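Imine reductase (Bacillus cereus, PDB 4D3F) probably catalyses the NADPH-dependent reduction of imines to amines, working as a dimer whose subunits each carry a Rossmann-type domain and a helical C-terminal domain. Local coordinates at residues V18-S23 with R164-V169; L80-L85 with V106-S111; L85-V90 with S111-E116. All blocks are in the same frame, centred on the assembly; numbering follows the deposited sequence.

Contact 1: residues V18-S23 with R164-V169; sequences VGNRKS and RETLEV
Asn20 and Thr166 bring the two backbones to 6.8 Å between their CA atoms, the irregular chain of 18-23 running past one side of helix 157-170 just before it enters strand 23-27, the first strand of the Rossmann-type domain. The contact is a small surface one that ties the lead-in of this strand to a helix lying far along the sequence. A direct hydrogen bond, nearly straight at the hydrogen, runs from Asn20 N to Glu165 OE1 at 2.7 Å. The amide comes in on the syn side of the carboxylate but 34° out of its plane. Glu165 reaches that far because CG stands opposite the backbone N (chi1 175°) and the chain stays extended beyond it. The same oxygen lies 3.4 Å from Gly19 CA. The side chains of Asn20 and Glu165 run antiparallel alongside each other, the flat end of Asn20 stacked on the carboxylate with their planes 28° apart. The second carboxylate oxygen is used through water, which donates both to Glu165 OE2 and to Asn20 O, so the carboxylate grips the peptide N-H directly and the carbonyl indirectly. Thr166 sits deeper, under the side chain of Asn20, its CB and hydroxyl facing that residue. The hydroxyl of Thr166 is hydrogen-bonded to Tyr45 OH, while the rest of the residue packs on Phe40 of helix 31-43 and on Leu80. On another side of the helix Arg164 and Glu168 form a salt bridge one turn apart, NE to OE2 at 3.1 Å, in which the oxygen is approached from above the carboxylate plane. A second water donates to Arg21 O at 2.7 Å and to Ser23 O, and takes only a weak bond from Thr166 OG1 at 3.5 Å.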
loop_
_atom_site.group_PDB
_atom_site.type_symbol
_atom_site.label_atom_id
_atom_site.label_comp_id
_atom_site.label_asym_id
_atom_site.label_seq_id
_atom_site.Cartn_x
_atom_site.Cartn_y
_atom_site.Cartn_z
ATOM N N VAL B 18 -42.164 5.509 20.663
ATOM C CA VAL B 18 -41.159 5.420 19.582
ATOM C C VAL B 18 -39.969 4.567 20.082
ATOM O O VAL B 18 -39.725 4.453 21.289
ATOM C CB VAL B 18 -40.683 6.823 19.116
ATOM C CG1 VAL B 18 -41.850 7.688 18.681
ATOM C CG2 VAL B 18 -39.972 7.534 20.219
ATOM N N GLY B 19 -39.288 3.918 19.147
ATOM C CA GLY B 19 -38.061 3.225 19.426
ATOM C C GLY B 19 -38.158 1.766 18.996
ATOM O O GLY B 19 -39.244 1.149 18.935
ATOM N N ASN B 20 -36.999 1.170 18.757
ATOM C CA ASN B 20 -36.956 -0.242 18.333
ATOM C C ASN B 20 -37.366 -1.142 19.503
ATOM O O ASN B 20 -37.161 -0.823 20.700
ATOM C CB ASN B 20 -35.520 -0.665 17.899
ATOM C CG ASN B 20 -35.094 -0.120 16.527
ATOM O OD1 ASN B 20 -35.759 0.745 15.893
ATOM N ND2 ASN B 20 -33.956 -0.604 16.076
ATOM N N ARG B 21 -37.889 -2.287 19.145
ATOM C CA ARG B 21 -38.080 -3.361 20.070
ATOM C C ARG B 21 -36.717 -3.699 20.652
ATOM O O ARG B 21 -35.702 -3.761 19.923
ATOM C CB ARG B 21 -38.593 -4.553 19.282
ATOM C CG ARG B 21 -39.921 -5.072 19.720
ATOM C CD ARG B 21 -41.078 -4.125 19.397
ATOM N NE ARG B 21 -41.961 -3.984 20.577
ATOM C CZ ARG B 21 -43.256 -4.313 20.652
ATOM N NH1 ARG B 21 -43.921 -4.830 19.621
ATOM N NH2 ARG B 21 -43.906 -4.119 21.787
ATOM N N LYS B 22 -36.675 -3.980 21.930
ATOM C CA LYS B 22 -35.407 -4.378 22.572
ATOM C C LYS B 22 -35.205 -5.896 22.530
ATOM O O LYS B 22 -34.992 -6.513 23.582
ATOM C CB LYS B 22 -35.483 -3.961 24.027
ATOM C CG LYS B 22 -35.278 -2.473 24.126
ATOM C CD LYS B 22 -33.814 -2.092 23.903
ATOM C CE LYS B 22 -33.517 -0.725 24.472
ATOM N NZ LYS B 22 -34.393 -0.408 25.659
ATOM N N SER B 23 -35.369 -6.462 21.348
ATOM C CA SER B 23 -35.366 -7.893 21.186
ATOM C C SER B 23 -34.754 -8.241 19.837
ATOM O O SER B 23 -35.082 -7.674 18.825
ATOM C CB SER B 23 -36.817 -8.376 21.254
ATOM O OG SER B 23 -36.801 -9.669 21.647
ATOM N N ARG B 164 -31.902 1.039 12.246
ATOM C CA ARG B 164 -30.649 1.731 12.437
ATOM C C ARG B 164 -30.276 1.836 13.875
ATOM O O ARG B 164 -29.116 1.698 14.237
ATOM C CB ARG B 164 -30.840 3.142 11.847
ATOM C CG ARG B 164 -29.719 4.108 11.991
ATOM C CD ARG B 164 -30.168 5.416 11.297
ATOM N NE ARG B 164 -28.938 6.084 11.071
ATOM C CZ ARG B 164 -28.508 6.617 9.934
ATOM N NH1 ARG B 164 -29.257 6.733 8.844
ATOM N NH2 ARG B 164 -27.289 7.117 9.934
ATOM N N GLU B 165 -31.258 2.123 14.729
ATOM C CA GLU B 165 -30.995 2.331 16.138
ATOM C C GLU B 165 -30.364 1.025 16.723
ATOM O O GLU B 165 -29.418 1.075 17.472
ATOM C CB GLU B 165 -32.354 2.610 16.850
ATOM C CG GLU B 165 -32.345 2.750 18.356
ATOM C CD GLU B 165 -33.738 2.494 19.069
ATOM O OE1 GLU B 165 -34.830 2.815 18.522
ATOM O OE2 GLU B 165 -33.725 1.968 20.220
ATOM N N THR B 166 -30.914 -0.117 16.377
ATOM C CA THR B 166 -30.373 -1.358 16.881
ATOM C C THR B 166 -28.944 -1.582 16.295
ATOM O O THR B 166 -28.043 -2.014 17.005
ATOM C CB THR B 166 -31.331 -2.517 16.559
ATOM O OG1 THR B 166 -32.533 -2.277 17.266
ATOM C CG2 THR B 166 -30.787 -3.858 17.027
ATOM N N LEU B 167 -28.801 -1.309 15.010
ATOM C CA LEU B 167 -27.498 -1.582 14.363
ATOM C C LEU B 167 -26.420 -0.700 14.934
ATOM O O LEU B 167 -25.269 -1.167 15.134
ATOM C CB LEU B 167 -27.613 -1.426 12.877
ATOM C CG LEU B 167 -28.585 -2.384 12.188
ATOM C CD1 LEU B 167 -28.688 -2.073 10.729
ATOM C CD2 LEU B 167 -28.138 -3.805 12.401
ATOM N N GLU B 168 -26.807 0.517 15.353
ATOM C CA GLU B 168 -25.866 1.420 15.982
ATOM C C GLU B 168 -25.468 1.077 17.388
ATOM O O GLU B 168 -24.546 1.667 17.921
ATOM C CB GLU B 168 -26.342 2.862 15.798
ATOM C CG GLU B 168 -26.271 3.205 14.309
ATOM C CD GLU B 168 -26.796 4.593 13.959
ATOM O OE1 GLU B 168 -27.332 5.256 14.840
ATOM O OE2 GLU B 168 -26.646 5.013 12.812
ATOM N N VAL B 169 -26.083 0.071 18.022
ATOM C CA VAL B 169 -25.555 -0.449 19.249
ATOM C C VAL B 169 -24.177 -1.146 18.982
ATOM O O VAL B 169 -23.292 -1.135 19.838
ATOM C CB VAL B 169 -26.572 -1.438 19.845
ATOM C CG1 VAL B 169 -26.003 -2.191 21.032
ATOM C CG2 VAL B 169 -27.887 -0.682 20.169
HETATM O O HOH W 1 -35.725 0.975 21.865
HETATM O O HOH W 2 -34.693 -4.935 17.767
#

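Contact 2: residues L80-L85 with V106-S111; sequences LVILSL and VLVNLS. With NAP (NADP nicotinamide-adenine-dinucleotide phosphate), chain C.
Val81 and Leu83 alternate with Val108 and Leu110 in the backbone bonding of two neighbouring parallel strands, 80-83 and 106-109, whose axes approach to 4.8 Å at an angle of 21°. Val81 N gives to Val106 O, Val108 N to Val81 O, Leu83 N to Val108 O and Leu110 N to Leu83 O, all four near 2.9 Å. Beyond the last of these a side chain takes over: Leu85 N donates to Ser111 OG at 3.0 Å, the hydroxyl lying beside its own backbone N (chi1 -55°). On the face bearing Leu80, Ile82, Val106 and Val108, Leu80 sends CD1 across to Val108 CG2 at 3.7 Å, and Ile82 lies alongside Val108, pointing the same way. Ile82 CG2 meets Leu110 CD1 at 3.5 Å just past the strand end. On the other face Leu83 CD1 reaches over Leu107 CB at 3.8 Å. Helices 31-43 and 157-170 cover the first face; helix 88-95, the crossover of this beta-alpha-beta unit, covers the second through Leu95 on Leu107 and Met91 on Asn109. Strand 23-27 pairs with the other edge of 80-83. At the carboxyl ends of the strands, where a Rossmann fold binds its dinucleotide, a water sits within hydrogen-bonding distance of Ser84 OG, Leu110 O (2.9 Å) and the ribose oxygen O4D of NADP, while Leu85 CD2 packs beside O4B at 3.7 Å. The chemistry thus changes along the pair, from a largely aliphatic interior to polar groups at the strand ends: a serine hydroxyl that holds a backbone N-H, and a water that links Ser84 and Leu110 to the ribose.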
loop_
_atom_site.group_PDB
_atom_site.type_symbol
_atom_site.label_atom_id
_atom_site.label_comp_id
_atom_site.label_asym_id
_atom_site.label_seq_id
_atom_site.Cartn_x
_atom_site.Cartn_y
_atom_site.Cartn_z
ATOM N N LEU B 80 -36.174 -8.949 13.817
ATOM C CA LEU B 80 -34.795 -8.567 13.390
ATOM C C LEU B 80 -33.841 -9.738 13.701
ATOM O O LEU B 80 -33.705 -10.144 14.860
ATOM C CB LEU B 80 -34.324 -7.335 14.097
ATOM C CG LEU B 80 -32.957 -6.809 13.663
ATOM C CD1 LEU B 80 -33.023 -6.462 12.193
ATOM C CD2 LEU B 80 -32.548 -5.642 14.527
ATOM N N VAL B 81 -33.147 -10.209 12.666
ATOM C CA VAL B 81 -32.225 -11.335 12.744
ATOM C C VAL B 81 -30.877 -10.891 12.226
ATOM O O VAL B 81 -30.822 -10.420 11.097
ATOM C CB VAL B 81 -32.770 -12.497 11.920
ATOM C CG1 VAL B 81 -31.790 -13.652 11.963
ATOM C CG2 VAL B 81 -34.145 -12.940 12.407
ATOM N N ILE B 82 -29.829 -10.954 13.041
ATOM C CA ILE B 82 -28.462 -10.598 12.619
ATOM C C ILE B 82 -27.697 -11.891 12.329
ATOM O O ILE B 82 -27.731 -12.820 13.149
ATOM C CB ILE B 82 -27.683 -9.894 13.689
ATOM C CG1 ILE B 82 -28.384 -8.692 14.344
ATOM C CG2 ILE B 82 -26.241 -9.566 13.246
ATOM C CD1 ILE B 82 -28.771 -7.576 13.520
ATOM N N LEU B 83 -27.107 -11.954 11.141
ATOM C CA LEU B 83 -26.325 -13.129 10.719
ATOM C C LEU B 83 -24.859 -12.773 10.733
ATOM O O LEU B 83 -24.460 -11.812 10.091
ATOM C CB LEU B 83 -26.735 -13.680 9.364
ATOM C CG LEU B 83 -28.213 -14.090 9.498
ATOM C CD1 LEU B 83 -29.073 -13.052 8.784
ATOM C CD2 LEU B 83 -28.601 -15.415 9.000
ATOM N N SER B 84 -24.045 -13.594 11.367
ATOM C CA SER B 84 -22.594 -13.418 11.307
ATOM C C SER B 84 -21.986 -14.806 10.998
ATOM O O SER B 84 -21.627 -15.563 11.870
ATOM C CB SER B 84 -22.090 -12.874 12.569
ATOM O OG SER B 84 -20.665 -12.649 12.523
ATOM N N LEU B 85 -22.056 -15.125 9.747
ATOM C CA LEU B 85 -21.629 -16.459 9.276
ATOM C C LEU B 85 -20.418 -16.338 8.361
ATOM O O LEU B 85 -20.010 -15.244 7.965
ATOM C CB LEU B 85 -22.775 -17.015 8.497
ATOM C CG LEU B 85 -24.086 -17.208 9.249
ATOM C CD1 LEU B 85 -25.157 -17.507 8.233
ATOM C CD2 LEU B 85 -23.918 -18.288 10.308
ATOM N N VAL B 106 -36.566 -9.411 8.990
ATOM C CA VAL B 106 -35.535 -8.501 8.474
ATOM C C VAL B 106 -34.198 -9.149 8.797
ATOM O O VAL B 106 -33.886 -9.336 9.978
ATOM C CB VAL B 106 -35.618 -7.113 9.090
ATOM C CG1 VAL B 106 -34.488 -6.252 8.544
ATOM C CG2 VAL B 106 -37.008 -6.524 8.776
ATOM N N LEU B 107 -33.444 -9.565 7.757
ATOM C CA LEU B 107 -32.166 -10.250 7.969
ATOM C C LEU B 107 -31.025 -9.251 7.655
ATOM O O LEU B 107 -30.985 -8.681 6.568
ATOM C CB LEU B 107 -32.033 -11.463 7.088
ATOM C CG LEU B 107 -32.656 -12.774 7.624
ATOM C CD1 LEU B 107 -34.136 -12.595 7.755
ATOM C CD2 LEU B 107 -32.247 -13.964 6.779
ATOM N N VAL B 108 -30.182 -9.016 8.638
ATOM C CA VAL B 108 -29.040 -8.116 8.488
ATOM C C VAL B 108 -27.805 -9.044 8.407
ATOM O O VAL B 108 -27.430 -9.723 9.378
ATOM C CB VAL B 108 -28.883 -7.215 9.645
ATOM C CG1 VAL B 108 -27.678 -6.308 9.457
ATOM C CG2 VAL B 108 -30.132 -6.371 9.851
ATOM N N ASN B 109 -27.242 -9.126 7.209
ATOM C CA ASN B 109 -26.179 -10.062 6.969
ATOM C C ASN B 109 -24.841 -9.394 7.033
ATOM O O ASN B 109 -24.543 -8.566 6.196
ATOM C CB ASN B 109 -26.401 -10.736 5.636
ATOM C CG ASN B 109 -25.614 -12.035 5.523
ATOM O OD1 ASN B 109 -26.136 -13.043 5.031
ATOM N ND2 ASN B 109 -24.464 -12.077 6.129
ATOM N N LEU B 110 -24.097 -9.730 8.066
ATOM C CA LEU B 110 -22.787 -9.135 8.367
ATOM C C LEU B 110 -21.589 -10.040 7.953
ATOM O O LEU B 110 -20.473 -9.785 8.360
ATOM C CB LEU B 110 -22.681 -8.792 9.798
ATOM C CG LEU B 110 -23.820 -7.859 10.304
ATOM C CD1 LEU B 110 -23.696 -7.623 11.789
ATOM C CD2 LEU B 110 -23.869 -6.536 9.549
ATOM N N SER B 111 -21.880 -10.945 7.074
ATOM C CA SER B 111 -20.921 -11.926 6.541
ATOM C C SER B 111 -20.097 -11.275 5.408
ATOM O O SER B 111 -20.671 -10.557 4.571
ATOM C CB SER B 111 -21.668 -13.133 6.057
ATOM O OG SER B 111 -22.502 -13.643 7.160
HETATM P PA NAP C . -16.329 -17.792 11.619
HETATM O O1A NAP C . -15.345 -18.767 12.216
HETATM O O2A NAP C . -16.382 -17.422 10.175
HETATM O O5B NAP C . -17.728 -18.511 11.954
HETATM C C5B NAP C . -18.909 -17.811 11.701
HETATM C C4B NAP C . -20.100 -18.699 11.916
HETATM O O4B NAP C . -20.423 -19.394 10.710
HETATM C C3B NAP C . -19.990 -19.657 13.069
HETATM O O3B NAP C . -21.274 -19.578 13.684
HETATM C C2B NAP C . -19.970 -20.991 12.342
HETATM O O2B NAP C . -20.544 -22.121 13.051
HETATM C C1B NAP C . -20.800 -20.670 11.144
HETATM N N9A NAP C . -20.646 -21.631 10.057
HETATM C C8A NAP C . -19.538 -21.775 9.297
HETATM N N7A NAP C . -19.814 -22.724 8.391
HETATM C C5A NAP C . -21.043 -23.179 8.626
HETATM C C6A NAP C . -21.890 -24.210 8.081
HETATM N N6A NAP C . -21.377 -24.881 7.045
HETATM N N1A NAP C . -23.117 -24.419 8.530
HETATM C C2A NAP C . -23.611 -23.691 9.577
HETATM N N3A NAP C . -22.861 -22.724 10.179
HETATM C C4A NAP C . -21.614 -22.425 9.709
HETATM O O3 NAP C . -16.283 -16.584 12.591
HETATM P PN NAP C . -16.125 -14.981 12.546
HETATM O O1N NAP C . -14.717 -14.645 12.794
HETATM O O2N NAP C . -16.943 -14.503 13.725
HETATM O O5D NAP C . -16.614 -14.502 11.149
HETATM C C5D NAP C . -17.967 -14.228 10.688
HETATM C C4D NAP C . -17.972 -13.240 9.539
HETATM O O4D NAP C . -17.506 -11.969 9.988
HETATM C C3D NAP C . -16.983 -13.651 8.423
HETATM O O3D NAP C . -17.685 -13.526 7.177
HETATM C C2D NAP C . -15.763 -12.774 8.634
HETATM O O2D NAP C . -15.044 -12.532 7.424
HETATM C C1D NAP C . -16.486 -11.499 9.107
HETATM N N1N NAP C . -15.613 -10.560 9.735
HETATM C C2N NAP C . -14.733 -11.023 10.648
HETATM C C3N NAP C . -13.836 -10.183 11.268
HETATM C C7N NAP C . -12.933 -10.805 12.317
HETATM O O7N NAP C . -12.089 -10.084 12.736
HETATM N N7N NAP C . -13.188 -11.972 12.935
HETATM C C4N NAP C . -13.831 -8.829 10.960
HETATM C C5N NAP C . -14.763 -8.334 10.029
HETATM C C6N NAP C . -15.674 -9.209 9.408
HETATM P P2B NAP C . -19.661 -22.882 14.152
HETATM O O1X NAP C . -20.531 -24.088 14.374
HETATM O O2X NAP C . -18.288 -23.159 13.441
HETATM O O3X NAP C . -19.470 -21.916 15.326
HETATM O O HOH W 3 -19.637 -10.675 10.997
#

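Contact 3: residues L85-V90 with S111-E116; sequences LTDYNV and SSDTPE. With NAP (NADP nicotinamide-adenine-dinucleotide phosphate), chain C.
Tyr88 lays the CD1 edge of its ring against Asp113, CD1 to CB at 3.4 Å, with ring and carboxylate planes 61° apart. The two residues belong to neighbouring loops that leave the carboxyl ends of strands 80-83 and 106-109 in the Rossmann-type domain and turn into helices 88-95 and 115-126. Asp113 OD2 crosses to the other loop, accepting from Tyr88 N at 2.9 Å and a straight 171°, while OD1 accepts from Thr114 N of its own, each with its anti lone pair. A water donates a hydrogen bond to OD2 and accepts from Asn89 N, so this oxygen reaches two successive amides at the start of helix 88-95, one of them indirectly. Asp87 is the N-cap of that helix. Its CG takes the crowded position between backbone N and carbonyl carbon (chi1 61°), which turns OD1 onto Val90 N at 3.1 Å. Asp87 OD1 lies 4.7 Å from Asp113 OD2, near but not in contact; the helix amides probably offset the like charge. Thr114 caps the second helix through Lys117 N, and its hydroxyl is also bonded to Glu268 of the second subunit, so the loop reaches the dimer interface. Both loops also bind the cofactor. Ser112 N donates to the ribose hydroxyl O3D at 2.9 Å, Ser112 OG pairs with O2D, and Thr86 OG1 donates a hydrogen bond to the phosphate oxygen O2A. O3D also lies 2.7 Å from Thr86 O and near Leu85 O. Val90, on the first turn of its helix, packs against the adenine, with CG1 3.3 Å from C4A.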
loop_
_atom_site.group_PDB
_atom_site.type_symbol
_atom_site.label_atom_id
_atom_site.label_comp_id
_atom_site.label_asym_id
_atom_site.label_seq_id
_atom_site.Cartn_x
_atom_site.Cartn_y
_atom_site.Cartn_z
ATOM N N LEU B 85 -22.056 -15.125 9.747
ATOM C CA LEU B 85 -21.629 -16.459 9.276
ATOM C C LEU B 85 -20.418 -16.338 8.361
ATOM O O LEU B 85 -20.010 -15.244 7.965
ATOM C CB LEU B 85 -22.775 -17.015 8.497
ATOM C CG LEU B 85 -24.086 -17.208 9.249
ATOM C CD1 LEU B 85 -25.157 -17.507 8.233
ATOM C CD2 LEU B 85 -23.918 -18.288 10.308
ATOM N N THR B 86 -19.826 -17.480 8.016
ATOM C CA THR B 86 -18.593 -17.379 7.241
ATOM C C THR B 86 -18.750 -16.612 5.895
ATOM O O THR B 86 -17.920 -15.707 5.594
ATOM C CB THR B 86 -17.922 -18.750 7.098
ATOM O OG1 THR B 86 -17.700 -19.260 8.419
ATOM C CG2 THR B 86 -16.599 -18.580 6.357
ATOM N N ASP B 87 -19.782 -16.960 5.149
ATOM C CA ASP B 87 -20.103 -16.393 3.863
ATOM C C ASP B 87 -21.527 -16.730 3.507
ATOM O O ASP B 87 -22.225 -17.413 4.273
ATOM C CB ASP B 87 -19.144 -16.977 2.809
ATOM C CG ASP B 87 -19.255 -18.479 2.679
ATOM O OD1 ASP B 87 -20.328 -19.099 2.914
ATOM O OD2 ASP B 87 -18.241 -19.066 2.294
ATOM N N TYR B 88 -21.959 -16.322 2.317
ATOM C CA TYR B 88 -23.323 -16.442 1.918
ATOM C C TYR B 88 -23.752 -17.867 1.618
ATOM O O TYR B 88 -24.901 -18.219 1.783
ATOM C CB TYR B 88 -23.655 -15.532 0.756
ATOM C CG TYR B 88 -23.981 -14.127 1.211
ATOM C CD1 TYR B 88 -23.020 -13.280 1.610
ATOM C CD2 TYR B 88 -25.244 -13.705 1.329
ATOM C CE1 TYR B 88 -23.289 -11.986 2.049
ATOM C CE2 TYR B 88 -25.553 -12.397 1.819
ATOM C CZ TYR B 88 -24.563 -11.511 2.113
ATOM O OH TYR B 88 -24.786 -10.197 2.648
ATOM N N ASN B 89 -22.826 -18.710 1.183
ATOM C CA ASN B 89 -23.211 -20.130 1.007
ATOM C C ASN B 89 -23.722 -20.775 2.303
ATOM O O ASN B 89 -24.648 -21.602 2.234
ATOM C CB ASN B 89 -22.063 -20.963 0.476
ATOM C CG ASN B 89 -21.838 -20.709 -0.983
ATOM O OD1 ASN B 89 -22.720 -20.183 -1.689
ATOM N ND2 ASN B 89 -20.666 -21.048 -1.450
ATOM N N VAL B 90 -23.126 -20.386 3.420
ATOM C CA VAL B 90 -23.550 -20.877 4.728
ATOM C C VAL B 90 -24.988 -20.427 4.946
ATOM O O VAL B 90 -25.813 -21.180 5.450
ATOM C CB VAL B 90 -22.657 -20.350 5.898
ATOM C CG1 VAL B 90 -23.152 -20.827 7.267
ATOM C CG2 VAL B 90 -21.214 -20.762 5.732
ATOM N N SER B 111 -21.880 -10.945 7.074
ATOM C CA SER B 111 -20.921 -11.926 6.541
ATOM C C SER B 111 -20.097 -11.275 5.408
ATOM O O SER B 111 -20.671 -10.557 4.571
ATOM C CB SER B 111 -21.668 -13.133 6.057
ATOM O OG SER B 111 -22.502 -13.643 7.160
ATOM N N SER B 112 -18.790 -11.594 5.347
ATOM C CA SER B 112 -17.914 -11.131 4.249
ATOM C C SER B 112 -18.146 -11.978 3.028
ATOM O O SER B 112 -18.090 -13.185 3.090
ATOM C CB SER B 112 -16.412 -11.257 4.659
ATOM O OG SER B 112 -16.161 -10.328 5.665
ATOM N N ASP B 113 -18.437 -11.341 1.898
ATOM C CA ASP B 113 -18.578 -12.020 0.611
ATOM C C ASP B 113 -18.530 -10.940 -0.501
ATOM O O ASP B 113 -18.162 -9.801 -0.236
ATOM C CB ASP B 113 -19.880 -12.852 0.514
ATOM C CG ASP B 113 -19.717 -14.147 -0.193
ATOM O OD1 ASP B 113 -19.128 -14.164 -1.325
ATOM O OD2 ASP B 113 -20.295 -15.169 0.301
ATOM N N THR B 114 -18.803 -11.335 -1.718
ATOM C CA THR B 114 -18.677 -10.462 -2.871
ATOM C C THR B 114 -19.967 -9.666 -3.063
ATOM O O THR B 114 -21.025 -10.054 -2.578
ATOM C CB THR B 114 -18.427 -11.262 -4.143
ATOM O OG1 THR B 114 -19.586 -11.979 -4.563
ATOM C CG2 THR B 114 -17.248 -12.233 -4.007
ATOM N N PRO B 115 -19.902 -8.577 -3.787
ATOM C CA PRO B 115 -21.090 -7.821 -4.132
ATOM C C PRO B 115 -22.133 -8.604 -4.810
ATOM O O PRO B 115 -23.315 -8.452 -4.461
ATOM C CB PRO B 115 -20.563 -6.692 -4.997
ATOM C CG PRO B 115 -19.155 -6.506 -4.501
ATOM C CD PRO B 115 -18.681 -7.880 -4.267
ATOM N N GLU B 116 -21.771 -9.428 -5.782
ATOM C CA GLU B 116 -22.828 -10.146 -6.482
ATOM C C GLU B 116 -23.476 -11.178 -5.585
ATOM O O GLU B 116 -24.685 -11.461 -5.748
ATOM C CB GLU B 116 -22.346 -10.845 -7.776
ATOM C CG GLU B 116 -23.348 -10.536 -8.940
ATOM C CD GLU B 116 -23.054 -9.183 -9.614
ATOM O OE1 GLU B 116 -22.032 -9.129 -10.349
ATOM O OE2 GLU B 116 -23.764 -8.155 -9.385
HETATM P PA NAP C . -16.329 -17.792 11.619
HETATM O O1A NAP C . -15.345 -18.767 12.216
HETATM O O2A NAP C . -16.382 -17.422 10.175
HETATM O O5B NAP C . -17.728 -18.511 11.954
HETATM C C5B NAP C . -18.909 -17.811 11.701
HETATM C C4B NAP C . -20.100 -18.699 11.916
HETATM O O4B NAP C . -20.423 -19.394 10.710
HETATM C C3B NAP C . -19.990 -19.657 13.069
HETATM O O3B NAP C . -21.274 -19.578 13.684
HETATM C C2B NAP C . -19.970 -20.991 12.342
HETATM O O2B NAP C . -20.544 -22.121 13.051
HETATM C C1B NAP C . -20.800 -20.670 11.144
HETATM N N9A NAP C . -20.646 -21.631 10.057
HETATM C C8A NAP C . -19.538 -21.775 9.297
HETATM N N7A NAP C . -19.814 -22.724 8.391
HETATM C C5A NAP C . -21.043 -23.179 8.626
HETATM C C6A NAP C . -21.890 -24.210 8.081
HETATM N N6A NAP C . -21.377 -24.881 7.045
HETATM N N1A NAP C . -23.117 -24.419 8.530
HETATM C C2A NAP C . -23.611 -23.691 9.577
HETATM N N3A NAP C . -22.861 -22.724 10.179
HETATM C C4A NAP C . -21.614 -22.425 9.709
HETATM O O3 NAP C . -16.283 -16.584 12.591
HETATM P PN NAP C . -16.125 -14.981 12.546
HETATM O O1N NAP C . -14.717 -14.645 12.794
HETATM O O2N NAP C . -16.943 -14.503 13.725
HETATM O O5D NAP C . -16.614 -14.502 11.149
HETATM C C5D NAP C . -17.967 -14.228 10.688
HETATM C C4D NAP C . -17.972 -13.240 9.539
HETATM O O4D NAP C . -17.506 -11.969 9.988
HETATM C C3D NAP C . -16.983 -13.651 8.423
HETATM O O3D NAP C . -17.685 -13.526 7.177
HETATM C C2D NAP C . -15.763 -12.774 8.634
HETATM O O2D NAP C . -15.044 -12.532 7.424
HETATM C C1D NAP C . -16.486 -11.499 9.107
HETATM N N1N NAP C . -15.613 -10.560 9.735
HETATM C C2N NAP C . -14.733 -11.023 10.648
HETATM C C3N NAP C . -13.836 -10.183 11.268
HETATM C C7N NAP C . -12.933 -10.805 12.317
HETATM O O7N NAP C . -12.089 -10.084 12.736
HETATM N N7N NAP C . -13.188 -11.972 12.935
HETATM C C4N NAP C . -13.831 -8.829 10.960
HETATM C C5N NAP C . -14.763 -8.334 10.029
HETATM C C6N NAP C . -15.674 -9.209 9.408
HETATM P P2B NAP C . -19.661 -22.882 14.152
HETATM O O1X NAP C . -20.531 -24.088 14.374
HETATM O O2X NAP C . -18.288 -23.159 13.441
HETATM O O3X NAP C . -19.470 -21.916 15.326
HETATM O O HOH W 4 -24.164 -15.339 5.447
HETATM O O HOH W 5 -22.801 -9.137 4.035
HETATM O O HOH W 6 -20.613 -17.793 -0.596
#

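Overall arrangement
Contacts 2 and 3 are buried and continuous: they share Leu85 and Ser111, and Asn109 of one packs against the Tyr88 ring of the other, so strand pairing passes straight into the loops that hold NADP. Contact 1 is a surface contact about 14 Å from contact 2, centre to centre, yet it touches it, since Thr166 and Leu167 of its helix pack on Leu80, Ile82 and Val108. It stays clear of contact 3, nearest atoms about 11 Å apart. The chemistry follows the place: a carboxylate and waters at the surface, peptide bonds and aliphatic packing in the sheet, helix caps and ribose hydroxyls at the cofactor.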